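Putative methyl-accepting chemotaxis signal transduction protein (Campylobacter jejuni, PDB 6W3P) probably serves as a chemoreceptor whose dCache-type sensor region binds amino-acid-like ligands outside the cell and signals to the chemotaxis machinery. Local coordinates at residues A[140-145]-A[158-163]. Numbering follows the deposited sequence.
With SKJ (beta-methylnorleucine), chain C.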
loop_
_atom_site.group_PDB
_atom_site.type_symbol
_atom_site.label_atom_id
_atom_site.label_comp_id
_atom_site.label_asym_id
_atom_site.label_seq_id
_atom_site.Cartn_x
_atom_site.Cartn_y
_atom_site.Cartn_z
ATOM N N VAL A 140 -5.088 5.973 5.507
ATOM C CA VAL A 140 -5.377 5.544 4.137
ATOM C C VAL A 140 -4.123 5.482 3.304
ATOM O O VAL A 140 -3.152 6.169 3.574
ATOM C CB VAL A 140 -6.404 6.463 3.444
ATOM C CG1 VAL A 140 -7.739 6.437 4.173
ATOM C CG2 VAL A 140 -5.877 7.890 3.267
ATOM N N ILE A 141 -4.194 4.695 2.230
ATOM C CA ILE A 141 -3.264 4.761 1.121
ATOM C C ILE A 141 -4.058 5.316 -0.052
ATOM O O ILE A 141 -5.197 4.866 -0.300
ATOM C CB ILE A 141 -2.690 3.362 0.759
ATOM C CG1 ILE A 141 -1.898 2.807 1.949
ATOM C CG2 ILE A 141 -1.863 3.414 -0.519
ATOM C CD1 ILE A 141 -1.673 1.309 1.887
ATOM N N THR A 142 -3.495 6.363 -0.661
ATOM C CA THR A 142 -4.170 7.026 -1.784
ATOM C C THR A 142 -3.465 6.668 -3.088
ATOM O O THR A 142 -2.254 6.686 -3.184
ATOM C CB THR A 142 -4.186 8.546 -1.578
ATOM O OG1 THR A 142 -4.943 8.827 -0.417
ATOM C CG2 THR A 142 -4.739 9.286 -2.798
ATOM N N TYR A 143 -4.285 6.349 -4.083
ATOM C CA TYR A 143 -3.867 6.134 -5.466
ATOM C C TYR A 143 -4.419 7.334 -6.228
ATOM O O TYR A 143 -5.641 7.557 -6.225
ATOM C CB TYR A 143 -4.498 4.832 -5.987
ATOM C CG TYR A 143 -4.134 3.604 -5.170
ATOM C CD1 TYR A 143 -4.777 3.360 -3.970
ATOM C CD2 TYR A 143 -3.030 2.827 -5.489
ATOM C CE1 TYR A 143 -4.403 2.294 -3.170
ATOM C CE2 TYR A 143 -2.589 1.803 -4.640
ATOM C CZ TYR A 143 -3.311 1.534 -3.492
ATOM O OH TYR A 143 -2.953 0.480 -2.656
ATOM N N SER A 144 -3.547 8.078 -6.886
ATOM C CA SER A 144 -3.997 9.234 -7.625
ATOM C C SER A 144 -3.524 9.191 -9.055
ATOM O O SER A 144 -2.496 8.569 -9.381
ATOM C CB SER A 144 -3.610 10.539 -6.925
ATOM O OG SER A 144 -2.229 10.665 -6.841
ATOM N N LYS A 145 -4.260 9.879 -9.925
ATOM C CA LYS A 145 -3.947 9.844 -11.349
ATOM C C LYS A 145 -4.500 11.102 -12.015
ATOM O O LYS A 145 -5.680 11.390 -11.916
ATOM C CB LYS A 145 -4.572 8.611 -12.004
ATOM C CG LYS A 145 -4.252 8.375 -13.472
ATOM C CD LYS A 145 -2.781 8.123 -13.654
ATOM C CE LYS A 145 -2.442 7.432 -14.953
ATOM N NZ LYS A 145 -2.715 8.238 -16.172
ATOM N N GLY A 158 -8.488 10.661 -7.239
ATOM C CA GLY A 158 -7.909 9.999 -6.063
ATOM C C GLY A 158 -8.848 8.946 -5.537
ATOM O O GLY A 158 -10.089 9.075 -5.568
ATOM N N VAL A 159 -8.222 7.891 -5.022
ATOM C CA VAL A 159 -8.929 6.763 -4.432
ATOM C C VAL A 159 -8.234 6.408 -3.116
ATOM O O VAL A 159 -7.014 6.168 -3.109
ATOM C CB VAL A 159 -8.880 5.536 -5.366
ATOM C CG1 VAL A 159 -9.467 4.321 -4.683
ATOM C CG2 VAL A 159 -9.535 5.813 -6.703
ATOM N N ASP A 160 -8.984 6.480 -2.017
ATOM C CA ASP A 160 -8.417 6.213 -0.699
ATOM C C ASP A 160 -8.889 4.842 -0.202
ATOM O O ASP A 160 -10.095 4.576 -0.087
ATOM C CB ASP A 160 -8.916 7.242 0.326
ATOM C CG ASP A 160 -8.455 8.654 0.080
ATOM O OD1 ASP A 160 -7.563 8.867 -0.754
ATOM O OD2 ASP A 160 -9.036 9.548 0.767
ATOM N N ILE A 161 -7.933 3.985 0.095
ATOM C CA ILE A 161 -8.198 2.652 0.599
ATOM C C ILE A 161 -7.609 2.597 2.026
ATOM O O ILE A 161 -6.474 3.025 2.248
ATOM C CB ILE A 161 -7.512 1.572 -0.260
ATOM C CG1 ILE A 161 -7.905 1.691 -1.753
ATOM C CG2 ILE A 161 -7.759 0.163 0.292
ATOM C CD1 ILE A 161 -9.377 1.551 -2.006
ATOM N N PRO A 162 -8.371 2.075 3.019
ATOM C CA PRO A 162 -7.833 2.004 4.390
ATOM C C PRO A 162 -6.545 1.204 4.427
ATOM O O PRO A 162 -6.471 0.103 3.863
ATOM C CB PRO A 162 -8.927 1.278 5.153
ATOM C CG PRO A 162 -10.167 1.465 4.386
ATOM C CD PRO A 162 -9.751 1.579 2.948
ATOM N N SER A 163 -5.502 1.748 5.016
ATOM C CA SER A 163 -4.267 0.984 5.182
ATOM C C SER A 163 -4.458 -0.258 6.030
ATOM O O SER A 163 -3.786 -1.263 5.765
ATOM C CB SER A 163 -3.155 1.824 5.745
ATOM O OG SER A 163 -3.593 2.333 6.943
HETATM N N SKJ C . -7.592 11.706 1.589
HETATM C CA SKJ C . -7.588 12.938 0.800
HETATM C C SKJ C . -6.841 13.965 1.640
HETATM O O SKJ C . -6.716 13.819 2.876
HETATM C CB SKJ C . -9.002 13.383 0.372
HETATM C CG1 SKJ C . -9.041 14.456 -0.739
HETATM C CG2 SKJ C . -9.832 13.789 1.573
HETATM O OXT SKJ C . -6.400 14.989 1.063
HETATM C CAA SKJ C . -12.132 14.153 2.520
HETATM C CAB SKJ C . -11.335 13.774 1.260
#
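Thr142 and Asp160 join across the two strands by a side-chain hydrogen bond that leads directly to the bound beta-methylnorleucine: Thr142 OG1 donates to Asp160 OD1 at 2.6 Å, and the other carboxylate oxygen, Asp160 OD2, accepts from the ligand N at 2.7 Å. The side chains run side by side from a non-hydrogen-bonded pair, yet the hydroxyl meets OD1 from above the carboxylate plane, 51° out of it. A chi1 of -63° places Thr142 OG1 beside the backbone N, on the side of Asp160; the methyl, Thr142 CG2, lies 3.5 Å from Asp160 OD1. Val140 crosses the stem of the aspartate at an angle, its CB 4.1 Å from Asp160 CB. Further bonds hold the carboxylate from the neighbouring strand 80-84, OD1 taking Tyr82 OH and OD2 taking Asn80 ND2; Tyr131 and Asp133 also bond the ligand.

The frame is an antiparallel hairpin of strands 139-149 and 152-162 in the six-stranded sheet of the first PDC domain (Cache clan), probably the membrane-distal one, as in double-Cache receptors. Ile141 with Ile161 and Tyr143 with Val159 are its hydrogen-bonded pairs; Ile161 N to Ile141 O is almost straight, whereas Val159 N to Tyr143 O is bent to 143°. The face with Ile141, Tyr143, Val159 and Ile161 is largely apolar: Tyr143 CE1 lies 3.8 Å from Ile161 CG1, the side chains askew, and Asn36 ND2 of helix 4-49 bonds Tyr143 OH.

The face with Thr142 and Asp160 takes part in the ligand site, while Tyr143 and Val159 on the other face pack on that helix. With its charge shared among Thr142, Tyr82, Asn80 and the ligand N, the buried carboxylate probably remains ionised and complements the charge expected on an alpha-ammonium group, consistent with recognition of amino-acid ligands.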